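Local coordinates for protein endoglucanase FnCel5A (Fervidobacterium nodosum, PDB 3RJY) that probably hydrolyses internal beta-1,4-glucosidic bonds of cellulose, as a heat-stable endoglucanase of glycoside hydrolase family 5, at residues A[259-264]-A[288-293]; A[23-28]-A[57-62]; A[199-204]-A[255-260]. All coordinates share one frame; numbering follows the deposited sequence.

Interaction 1: A[259-264]-A[288-293]; sequences GEFGAY and FSLAYW. With GLC (alpha-D-glucopyranose), chain D.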
loop_
_atom_site.group_PDB
_atom_site.type_symbol
_atom_site.label_atom_id
_atom_site.label_comp_id
_atom_site.label_asym_id
_atom_site.label_seq_id
_atom_site.Cartn_x
_atom_site.Cartn_y
_atom_site.Cartn_z
ATOM N N GLY A 259 0.300 2.551 -4.631
ATOM C CA GLY A 259 0.014 1.611 -3.546
ATOM C C GLY A 259 -1.373 1.695 -2.955
ATOM O O GLY A 259 -1.894 0.691 -2.476
ATOM N N GLU A 260 -1.961 2.899 -2.991
ATOM C CA GLU A 260 -3.304 3.176 -2.462
ATOM C C GLU A 260 -3.934 4.297 -3.253
ATOM O O GLU A 260 -3.262 5.274 -3.600
ATOM C CB GLU A 260 -3.279 3.644 -0.999
ATOM C CG GLU A 260 -2.598 2.730 0.014
ATOM C CD GLU A 260 -2.636 3.310 1.425
ATOM O OE1 GLU A 260 -3.173 4.426 1.590
ATOM O OE2 GLU A 260 -2.127 2.655 2.366
ATOM N N PHE A 261 -5.236 4.153 -3.505
ATOM C CA PHE A 261 -6.054 5.188 -4.113
ATOM C C PHE A 261 -7.502 4.811 -3.840
ATOM O O PHE A 261 -7.855 3.643 -3.912
ATOM C CB PHE A 261 -5.765 5.362 -5.629
ATOM C CG PHE A 261 -6.294 4.232 -6.510
ATOM C CD1 PHE A 261 -5.654 2.988 -6.544
ATOM C CD2 PHE A 261 -7.420 4.428 -7.311
ATOM C CE1 PHE A 261 -6.144 1.946 -7.361
ATOM C CE2 PHE A 261 -7.922 3.399 -8.110
ATOM C CZ PHE A 261 -7.284 2.158 -8.143
ATOM N N GLY A 262 -8.324 5.793 -3.495
ATOM C CA GLY A 262 -9.738 5.533 -3.203
ATOM C C GLY A 262 -10.421 6.791 -2.709
ATOM O O GLY A 262 -9.757 7.707 -2.239
ATOM N N ALA A 263 -11.749 6.837 -2.838
ATOM C CA ALA A 263 -12.567 7.920 -2.288
ATOM C C ALA A 263 -13.537 7.341 -1.267
ATOM O O ALA A 263 -14.155 6.304 -1.504
ATOM C CB ALA A 263 -13.329 8.672 -3.396
ATOM N N TYR A 264 -13.664 8.033 -0.137
ATOM C CA TYR A 264 -14.478 7.553 0.982
ATOM C C TYR A 264 -15.952 7.495 0.582
ATOM O O TYR A 264 -16.424 8.326 -0.202
ATOM C CB TYR A 264 -14.245 8.426 2.225
ATOM C CG TYR A 264 -14.910 7.948 3.508
ATOM C CD1 TYR A 264 -14.795 6.623 3.944
ATOM C CD2 TYR A 264 -15.612 8.846 4.313
ATOM C CE1 TYR A 264 -15.397 6.196 5.144
ATOM C CE2 TYR A 264 -16.209 8.447 5.512
ATOM C CZ TYR A 264 -16.106 7.127 5.920
ATOM O OH TYR A 264 -16.716 6.758 7.107
ATOM N N PHE A 288 1.930 2.283 -14.449
ATOM C CA PHE A 288 1.862 2.054 -13.009
ATOM C C PHE A 288 1.012 0.821 -12.700
ATOM O O PHE A 288 -0.104 0.675 -13.225
ATOM C CB PHE A 288 1.244 3.253 -12.274
ATOM C CG PHE A 288 1.971 4.549 -12.472
ATOM C CD1 PHE A 288 3.216 4.596 -13.090
ATOM C CD2 PHE A 288 1.404 5.728 -12.025
ATOM C CE1 PHE A 288 3.868 5.791 -13.262
ATOM C CE2 PHE A 288 2.060 6.932 -12.187
ATOM C CZ PHE A 288 3.296 6.957 -12.814
ATOM N N SER A 289 1.541 -0.052 -11.839
ATOM C CA SER A 289 0.701 -1.026 -11.145
ATOM C C SER A 289 -0.083 -0.296 -10.048
ATOM O O SER A 289 0.248 0.832 -9.690
ATOM C CB SER A 289 1.527 -2.178 -10.588
ATOM O OG SER A 289 2.334 -1.740 -9.520
ATOM N N LEU A 290 -1.131 -0.921 -9.517
ATOM C CA LEU A 290 -2.017 -0.201 -8.589
ATOM C C LEU A 290 -2.783 -1.101 -7.641
ATOM O O LEU A 290 -2.957 -2.282 -7.903
ATOM C CB LEU A 290 -2.981 0.723 -9.355
ATOM C CG LEU A 290 -3.865 0.129 -10.451
ATOM C CD1 LEU A 290 -5.126 -0.526 -9.842
ATOM C CD2 LEU A 290 -4.240 1.205 -11.426
ATOM N N ALA A 291 -3.217 -0.528 -6.520
ATOM C CA ALA A 291 -3.964 -1.265 -5.520
ATOM C C ALA A 291 -4.991 -0.339 -4.889
ATOM O O ALA A 291 -4.656 0.679 -4.299
ATOM C CB ALA A 291 -3.024 -1.859 -4.464
ATOM N N TYR A 292 -6.253 -0.699 -5.043
ATOM C CA TYR A 292 -7.353 0.098 -4.538
ATOM C C TYR A 292 -7.423 0.018 -3.010
ATOM O O TYR A 292 -7.244 -1.048 -2.420
ATOM C CB TYR A 292 -8.681 -0.344 -5.180
ATOM C CG TYR A 292 -9.864 0.482 -4.717
ATOM C CD1 TYR A 292 -10.180 1.703 -5.334
ATOM C CD2 TYR A 292 -10.650 0.057 -3.639
ATOM C CE1 TYR A 292 -11.265 2.459 -4.913
ATOM C CE2 TYR A 292 -11.734 0.811 -3.200
ATOM C CZ TYR A 292 -12.033 2.013 -3.830
ATOM O OH TYR A 292 -13.104 2.761 -3.382
ATOM N N TRP A 293 -7.633 1.176 -2.390
ATOM C CA TRP A 293 -7.948 1.263 -0.968
ATOM C C TRP A 293 -9.469 1.477 -0.784
ATOM O O TRP A 293 -9.987 2.537 -1.123
ATOM C CB TRP A 293 -7.158 2.407 -0.307
ATOM C CG TRP A 293 -7.343 2.468 1.194
ATOM C CD1 TRP A 293 -8.300 3.175 1.880
ATOM C CD2 TRP A 293 -6.560 1.785 2.192
ATOM N NE1 TRP A 293 -8.162 2.973 3.235
ATOM C CE2 TRP A 293 -7.097 2.136 3.458
ATOM C CE3 TRP A 293 -5.461 0.924 2.139
ATOM C CZ2 TRP A 293 -6.577 1.630 4.666
ATOM C CZ3 TRP A 293 -4.926 0.430 3.345
ATOM C CH2 TRP A 293 -5.479 0.796 4.588
HETATM C C1 GLC D . -5.343 4.268 5.855
HETATM C C2 GLC D . -5.364 4.734 4.386
HETATM C C3 GLC D . -5.815 6.180 4.232
HETATM C C4 GLC D . -7.117 6.484 4.970
HETATM C C5 GLC D . -7.163 5.832 6.347
HETATM C C6 GLC D . -8.438 4.993 6.605
HETATM O O1 GLC D . -4.046 3.796 6.247
HETATM O O2 GLC D . -4.106 4.556 3.785
HETATM O O3 GLC D . -6.032 6.406 2.866
HETATM O O4 GLC D . -7.217 7.876 5.183
HETATM O O5 GLC D . -5.895 5.261 6.726
HETATM O O6 GLC D . -9.119 4.337 5.537
HETATM O O HOH W 1 -13.362 5.192 -4.583
#
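W293 stands beside E260 at the C-terminal ends of strands 256-261 and 289-292, the last two of a (beta/alpha)8 TIM barrel, joined through helix 269-285 as a beta-alpha-beta unit. Barrels of this kind keep their active sites at these ends, and the pair lines a glucose pocket here. The backbone sets the tryptophan in place, its N donating to F261 O at 2.9 Å. Followed outward, the side chain serves first the strand and then the sugar. CB rests against the F261 carbonyl and E260 CB. With CG anti to the backbone N (chi1 -175°), the indole runs alongside the E260 chain, ring and carboxylate planes 28° apart. CE3 passes the E260 carboxylate carbon, and CZ3 comes to 3.7 Å from E260 OE2. On the pyrrole side NE1 donates to glucose O6 at 2.8 Å, with O6 in the plane of the ring. C2 of the glucose lies over one indole face, toward its rim, and CZ2 and CH2 at the far end approach C1. Replacing the tryptophan by an alanine would probably leave glucose O6 without this donor and C2 without the flat surface it rests on. E260 faces the same sugar from the other strand: glucose O2 lies only 2.4 Å from E260 OE1, modelled as a hydrogen bond too short to be relied on in detail. Y205 also bonds OE1. Away from the sugar, F261 presents a face to the edge of Y292 in a T-shaped pair, planes at 89° and centroids 5.5 Å apart, while its CE1 touches L290 CD1 at 3.6 Å. Y292 OH is hydrogen-bonded to F299 O and also receives a bond from a water 2.7 Å away, which in turn accepts from A263 N at 2.9 Å.

Interaction 2: A[23-28]-A[57-62]; sequences GINMGN and SVRIPI. With GLC (alpha-D-glucopyranose), chain B.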
loop_
_atom_site.group_PDB
_atom_site.type_symbol
_atom_site.label_atom_id
_atom_site.label_comp_id
_atom_site.label_asym_id
_atom_site.label_seq_id
_atom_site.Cartn_x
_atom_site.Cartn_y
_atom_site.Cartn_z
ATOM N N GLY A 23 -4.525 -4.479 -8.117
ATOM C CA GLY A 23 -4.659 -5.132 -6.844
ATOM C C GLY A 23 -5.601 -4.391 -5.931
ATOM O O GLY A 23 -6.261 -3.424 -6.344
ATOM N N ILE A 24 -5.659 -4.868 -4.687
ATOM C CA ILE A 24 -6.536 -4.295 -3.673
ATOM C C ILE A 24 -5.887 -4.415 -2.293
ATOM O O ILE A 24 -5.126 -5.340 -2.046
ATOM C CB ILE A 24 -7.964 -4.935 -3.727
ATOM C CG1 ILE A 24 -9.000 -4.060 -3.015
ATOM C CG2 ILE A 24 -7.954 -6.344 -3.224
ATOM C CD1 ILE A 24 -10.431 -4.349 -3.432
ATOM N N ASN A 25 -6.152 -3.432 -1.437
ATOM C CA ASN A 25 -5.654 -3.414 -0.061
ATOM C C ASN A 25 -6.628 -4.140 0.877
ATOM O O ASN A 25 -7.834 -3.923 0.809
ATOM C CB ASN A 25 -5.491 -1.964 0.405
ATOM C CG ASN A 25 -4.181 -1.342 -0.030
ATOM O OD1 ASN A 25 -3.171 -1.429 0.678
ATOM N ND2 ASN A 25 -4.192 -0.676 -1.178
ATOM N N MET A 26 -6.099 -4.991 1.749
ATOM C CA MET A 26 -6.889 -5.606 2.811
ATOM C C MET A 26 -6.838 -4.662 4.026
ATOM O O MET A 26 -6.076 -4.872 4.964
ATOM C CB MET A 26 -6.328 -6.998 3.121
ATOM C CG MET A 26 -7.069 -7.784 4.169
ATOM S SD MET A 26 -8.762 -8.281 3.751
ATOM C CE MET A 26 -8.524 -9.422 2.387
ATOM N N GLY A 27 -7.645 -3.606 3.966
ATOM C CA GLY A 27 -7.573 -2.483 4.908
ATOM C C GLY A 27 -8.317 -2.783 6.182
ATOM O O GLY A 27 -9.149 -3.686 6.209
ATOM N N ASN A 28 -7.985 -2.039 7.242
ATOM C CA ASN A 28 -8.674 -2.121 8.543
ATOM C C ASN A 28 -8.645 -3.497 9.225
ATOM O O ASN A 28 -9.533 -3.825 10.008
ATOM C CB ASN A 28 -10.097 -1.553 8.419
ATOM C CG ASN A 28 -10.092 -0.131 7.901
ATOM O OD1 ASN A 28 -9.470 0.736 8.489
ATOM N ND2 ASN A 28 -10.755 0.105 6.779
ATOM N N SER A 57 -3.392 -9.011 -7.293
ATOM C CA SER A 57 -2.582 -8.903 -6.099
ATOM C C SER A 57 -3.382 -8.379 -4.921
ATOM O O SER A 57 -4.465 -7.814 -5.102
ATOM C CB SER A 57 -1.383 -7.992 -6.367
ATOM O OG SER A 57 -1.804 -6.671 -6.670
ATOM N N VAL A 58 -2.835 -8.570 -3.720
ATOM C CA VAL A 58 -3.400 -8.024 -2.495
ATOM C C VAL A 58 -2.257 -7.391 -1.672
ATOM O O VAL A 58 -1.196 -7.998 -1.493
ATOM C CB VAL A 58 -4.209 -9.111 -1.668
ATOM C CG1 VAL A 58 -3.329 -10.324 -1.290
ATOM C CG2 VAL A 58 -4.827 -8.504 -0.418
ATOM N N ARG A 59 -2.465 -6.158 -1.212
ATOM C CA ARG A 59 -1.516 -5.507 -0.334
ATOM C C ARG A 59 -2.042 -5.651 1.104
ATOM O O ARG A 59 -3.209 -5.407 1.371
ATOM C CB ARG A 59 -1.295 -4.043 -0.745
ATOM C CG ARG A 59 -0.434 -3.227 0.221
ATOM C CD ARG A 59 -0.118 -1.867 -0.363
ATOM N NE ARG A 59 0.760 -1.061 0.492
ATOM C CZ ARG A 59 0.360 -0.061 1.282
ATOM N NH1 ARG A 59 -0.919 0.264 1.376
ATOM N NH2 ARG A 59 1.251 0.609 2.003
ATOM N N ILE A 60 -1.173 -6.106 2.009
ATOM C CA ILE A 60 -1.581 -6.394 3.374
ATOM C C ILE A 60 -0.840 -5.516 4.381
ATOM O O ILE A 60 0.279 -5.850 4.797
ATOM C CB ILE A 60 -1.457 -7.910 3.720
ATOM C CG1 ILE A 60 -2.207 -8.762 2.677
ATOM C CG2 ILE A 60 -2.006 -8.181 5.147
ATOM C CD1 ILE A 60 -1.977 -10.269 2.772
ATOM N N PRO A 61 -1.465 -4.379 4.772
ATOM C CA PRO A 61 -0.914 -3.537 5.837
ATOM C C PRO A 61 -0.812 -4.332 7.157
ATOM O O PRO A 61 -1.777 -5.004 7.557
ATOM C CB PRO A 61 -1.942 -2.409 5.969
ATOM C CG PRO A 61 -2.746 -2.429 4.659
ATOM C CD PRO A 61 -2.740 -3.850 4.238
ATOM N N ILE A 62 0.352 -4.247 7.811
ATOM C CA ILE A 62 0.602 -4.938 9.076
ATOM C C ILE A 62 1.283 -3.986 10.078
ATOM O O ILE A 62 2.318 -3.387 9.772
ATOM C CB ILE A 62 1.444 -6.230 8.885
ATOM C CG1 ILE A 62 0.781 -7.165 7.854
ATOM C CG2 ILE A 62 1.595 -6.959 10.226
ATOM C CD1 ILE A 62 1.660 -8.313 7.303
HETATM C C1 GLC B . -10.324 4.844 9.254
HETATM C C2 GLC B . -10.762 3.511 9.836
HETATM C C3 GLC B . -10.255 3.378 11.263
HETATM C C4 GLC B . -8.822 3.890 11.510
HETATM C C5 GLC B . -8.385 5.090 10.660
HETATM C C6 GLC B . -6.859 5.287 10.697
HETATM O O1 GLC B . -10.972 5.847 9.987
HETATM O O2 GLC B . -12.171 3.367 9.820
HETATM O O3 GLC B . -10.346 2.017 11.575
HETATM O O4 GLC B . -8.748 4.311 12.857
HETATM O O5 GLC B . -8.912 5.009 9.344
HETATM O O6 GLC B . -6.228 5.418 9.437
HETATM O O HOH W 2 -4.280 -6.246 6.904
#
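R59 leaves its strand with CG anti to the backbone N (chi1 173°) and stays extended as far as NE, while N25 turns CG away from its own carbonyl carbon (chi1 -83°); these torsions lay the two side chains next to each other, pointing the same way. They belong to strands 22-25 and 57-60, the first parallel pair of the (beta/alpha)8 barrel, connected through helix 45-53. The amide and guanidinium planes are 81° apart, yet N25 OD1 sits at the edge of the guanidinium group, where it accepts from R59 NH1 at 2.9 Å. The same oxygen lies 3.3 Å from R59 CD, close along the aliphatic stem. N25 ND2 is bonded to G259 O, so the rotation of the amide is fixed from both ends. R59 is shared further, its NE in a salt bridge with E140 and its NH1 with E260. R59 thus stands behind the sugar-facing E260, and N25 probably helps to fix the arginine between the two carboxylates. Backbone bonds follow the parallel pattern: I24 N to S57 O at 3.2 Å and R59 N to I24 O at 2.9 Å grip the strands on either side of V58, and M26 N meets R59 O, also at 2.9 Å. On the face toward helix 45-53, M26 CB packs on V58 CG2 at 4.1 Å; I24 and M26 both reach I50 of that helix, and V58 reaches F47. M26 is the centre of an inverse gamma turn in which the chain quits the sheet. Its carbonyl oxygen lies 3.6 Å from P61 CD, and one water donates to both M26 O and P61 O. Beyond the turn the segment reaches a second glucose, whose O3 makes a weak hydrogen bond of 3.5 Å to N28 OD1.

Interaction 3: A[199-204]-A[255-260]; sequences IVSFHY and PIFLGE. With GLC (alpha-D-glucopyranose), chain D.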
loop_
_atom_site.group_PDB
_atom_site.type_symbol
_atom_site.label_atom_id
_atom_site.label_comp_id
_atom_site.label_asym_id
_atom_site.label_seq_id
_atom_site.Cartn_x
_atom_site.Cartn_y
_atom_site.Cartn_z
ATOM N N ILE A 199 10.775 -1.508 -6.166
ATOM C CA ILE A 199 9.696 -0.824 -6.848
ATOM C C ILE A 199 9.365 0.378 -5.972
ATOM O O ILE A 199 9.305 0.250 -4.759
ATOM C CB ILE A 199 8.439 -1.748 -7.048
ATOM C CG1 ILE A 199 8.769 -2.943 -7.957
ATOM C CG2 ILE A 199 7.256 -0.958 -7.626
ATOM C CD1 ILE A 199 7.620 -3.957 -8.160
ATOM N N VAL A 200 9.178 1.545 -6.589
ATOM C CA VAL A 200 8.845 2.750 -5.841
ATOM C C VAL A 200 7.324 2.884 -5.780
ATOM O O VAL A 200 6.620 2.615 -6.762
ATOM C CB VAL A 200 9.565 4.009 -6.425
ATOM C CG1 VAL A 200 9.031 5.299 -5.817
ATOM C CG2 VAL A 200 11.063 3.904 -6.199
ATOM N N SER A 201 6.813 3.217 -4.607
ATOM C CA SER A 201 5.379 3.354 -4.447
ATOM C C SER A 201 4.981 4.749 -3.963
ATOM O O SER A 201 5.609 5.298 -3.058
ATOM C CB SER A 201 4.840 2.289 -3.484
ATOM O OG SER A 201 3.436 2.406 -3.361
ATOM N N PHE A 202 3.944 5.307 -4.595
ATOM C CA PHE A 202 3.264 6.520 -4.105
ATOM C C PHE A 202 1.785 6.226 -3.855
ATOM O O PHE A 202 1.271 5.222 -4.322
ATOM C CB PHE A 202 3.491 7.736 -5.041
ATOM C CG PHE A 202 2.544 7.822 -6.229
ATOM C CD1 PHE A 202 1.467 8.718 -6.221
ATOM C CD2 PHE A 202 2.734 7.037 -7.359
ATOM C CE1 PHE A 202 0.616 8.817 -7.322
ATOM C CE2 PHE A 202 1.873 7.130 -8.455
ATOM C CZ PHE A 202 0.821 8.013 -8.435
ATOM N N HIS A 203 1.123 7.099 -3.099
ATOM C CA HIS A 203 -0.306 6.980 -2.820
ATOM C C HIS A 203 -1.036 8.162 -3.422
ATOM O O HIS A 203 -0.472 9.249 -3.542
ATOM C CB HIS A 203 -0.566 6.882 -1.317
ATOM C CG HIS A 203 -0.002 5.640 -0.692
ATOM N ND1 HIS A 203 0.046 5.444 0.672
ATOM C CD2 HIS A 203 0.535 4.522 -1.247
ATOM C CE1 HIS A 203 0.581 4.265 0.931
ATOM N NE2 HIS A 203 0.891 3.687 -0.215
ATOM N N TYR A 204 -2.282 7.964 -3.832
ATOM C CA TYR A 204 -3.003 9.071 -4.441
ATOM C C TYR A 204 -4.395 9.279 -3.860
ATOM O O TYR A 204 -5.264 8.423 -3.978
ATOM C CB TYR A 204 -3.047 8.933 -5.968
ATOM C CG TYR A 204 -3.384 10.229 -6.667
ATOM C CD1 TYR A 204 -2.481 11.303 -6.667
ATOM C CD2 TYR A 204 -4.599 10.383 -7.344
ATOM C CE1 TYR A 204 -2.782 12.501 -7.324
ATOM C CE2 TYR A 204 -4.913 11.584 -8.007
ATOM C CZ TYR A 204 -4.005 12.631 -7.992
ATOM O OH TYR A 204 -4.316 13.803 -8.640
ATOM N N PRO A 255 10.344 0.889 -11.619
ATOM C CA PRO A 255 8.901 0.765 -11.810
ATOM C C PRO A 255 8.150 1.483 -10.685
ATOM O O PRO A 255 8.731 1.730 -9.621
ATOM C CB PRO A 255 8.657 -0.743 -11.759
ATOM C CG PRO A 255 10.037 -1.391 -11.674
ATOM C CD PRO A 255 10.947 -0.367 -11.136
ATOM N N ILE A 256 6.894 1.849 -10.958
ATOM C CA ILE A 256 6.015 2.530 -10.011
ATOM C C ILE A 256 4.746 1.719 -9.657
ATOM O O ILE A 256 4.065 1.151 -10.534
ATOM C CB ILE A 256 5.620 3.945 -10.523
ATOM C CG1 ILE A 256 6.869 4.862 -10.619
ATOM C CG2 ILE A 256 4.493 4.559 -9.670
ATOM C CD1 ILE A 256 7.453 5.315 -9.244
ATOM N N PHE A 257 4.448 1.712 -8.357
ATOM C CA PHE A 257 3.287 1.079 -7.770
ATOM C C PHE A 257 2.460 2.166 -7.096
ATOM O O PHE A 257 2.916 2.822 -6.142
ATOM C CB PHE A 257 3.756 0.025 -6.755
ATOM C CG PHE A 257 2.654 -0.609 -5.918
ATOM C CD1 PHE A 257 1.422 -0.988 -6.482
ATOM C CD2 PHE A 257 2.891 -0.900 -4.567
ATOM C CE1 PHE A 257 0.443 -1.594 -5.704
ATOM C CE2 PHE A 257 1.916 -1.518 -3.769
ATOM C CZ PHE A 257 0.692 -1.867 -4.336
ATOM N N LEU A 258 1.249 2.370 -7.604
ATOM C CA LEU A 258 0.311 3.259 -6.957
ATOM C C LEU A 258 -0.294 2.436 -5.816
ATOM O O LEU A 258 -1.269 1.710 -6.005
ATOM C CB LEU A 258 -0.752 3.768 -7.948
ATOM C CG LEU A 258 -1.958 4.483 -7.310
ATOM C CD1 LEU A 258 -1.518 5.701 -6.469
ATOM C CD2 LEU A 258 -3.014 4.880 -8.332
ATOM N N GLY A 259 0.300 2.551 -4.631
ATOM C CA GLY A 259 0.014 1.611 -3.546
ATOM C C GLY A 259 -1.373 1.695 -2.955
ATOM O O GLY A 259 -1.894 0.691 -2.476
ATOM N N GLU A 260 -1.961 2.899 -2.991
ATOM C CA GLU A 260 -3.304 3.176 -2.462
ATOM C C GLU A 260 -3.934 4.297 -3.253
ATOM O O GLU A 260 -3.262 5.274 -3.600
ATOM C CB GLU A 260 -3.279 3.644 -0.999
ATOM C CG GLU A 260 -2.598 2.730 0.014
ATOM C CD GLU A 260 -2.636 3.310 1.425
ATOM O OE1 GLU A 260 -3.173 4.426 1.590
ATOM O OE2 GLU A 260 -2.127 2.655 2.366
HETATM C C1 GLC D . -5.343 4.268 5.855
HETATM C C2 GLC D . -5.364 4.734 4.386
HETATM C C3 GLC D . -5.815 6.180 4.232
HETATM C C4 GLC D . -7.117 6.484 4.970
HETATM C C5 GLC D . -7.163 5.832 6.347
HETATM C C6 GLC D . -8.438 4.993 6.605
HETATM O O1 GLC D . -4.046 3.796 6.247
HETATM O O2 GLC D . -4.106 4.556 3.785
HETATM O O3 GLC D . -6.032 6.406 2.866
HETATM O O4 GLC D . -7.217 7.876 5.183
HETATM O O5 GLC D . -5.895 5.261 6.726
HETATM O O6 GLC D . -9.119 4.337 5.537
#
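The imidazole of H203 and the carboxylate of E260 are stacked, their planes 11° apart, across neighbouring parallel strands 198-204 and 256-261 of the (beta/alpha)8 barrel. E260 CG rides over the middle of the imidazole, 3.6 Å from its centroid in a CH-pi contact, and the acid carbon CD lies 3.4 Å from H203 CE1. The histidine's polar end is turned elsewhere, ND1 bonding E144, which lines the pocket of another bound glucose, so H203 packs against one glutamate while holding a second. On the face toward helix 232-251 the orientations differ. F202 offers a ring face to L258 CD1, 4.0 Å from the ring centroid, and its edge to I256 CG2, which is 3.8 Å from F202 CD2; the two aliphatic chains thus meet it from different directions. L258 CD1 also reaches Y204 CB, and Y204 N donates to E260 O at 2.9 Å. Opposite this packing, S201 holds OG anti to its own N (chi1 -178°), a torsion that directs the hydroxyl across to the next strand. F257 O accepts two bonds from opposite faces of its plane, one from S201 OG at 2.9 Å and one from F202 N at 3.1 Å.

The three contacts show how a barrel gathers one site from distant sequence. Along the chain, interaction 2 closes first, interaction 3 follows and interaction 1 comes last, sharing G259 and E260 with interaction 3. All lie in one closed parallel sheet, centres about 9 to 13 Å apart. Interactions 3 and 1 share strand 256-261, which lies between strands 198-204 and 289-292, and strand 289-292 then pairs with strand 22-25 of interaction 2, probably through G23 N to L290 O and N25 N to Y292 O, closing the ring. Across the barrel mouth the R59-E260 salt bridge links interactions 2 and 3. Sheet closure and sugar binding are thus built from the same strands.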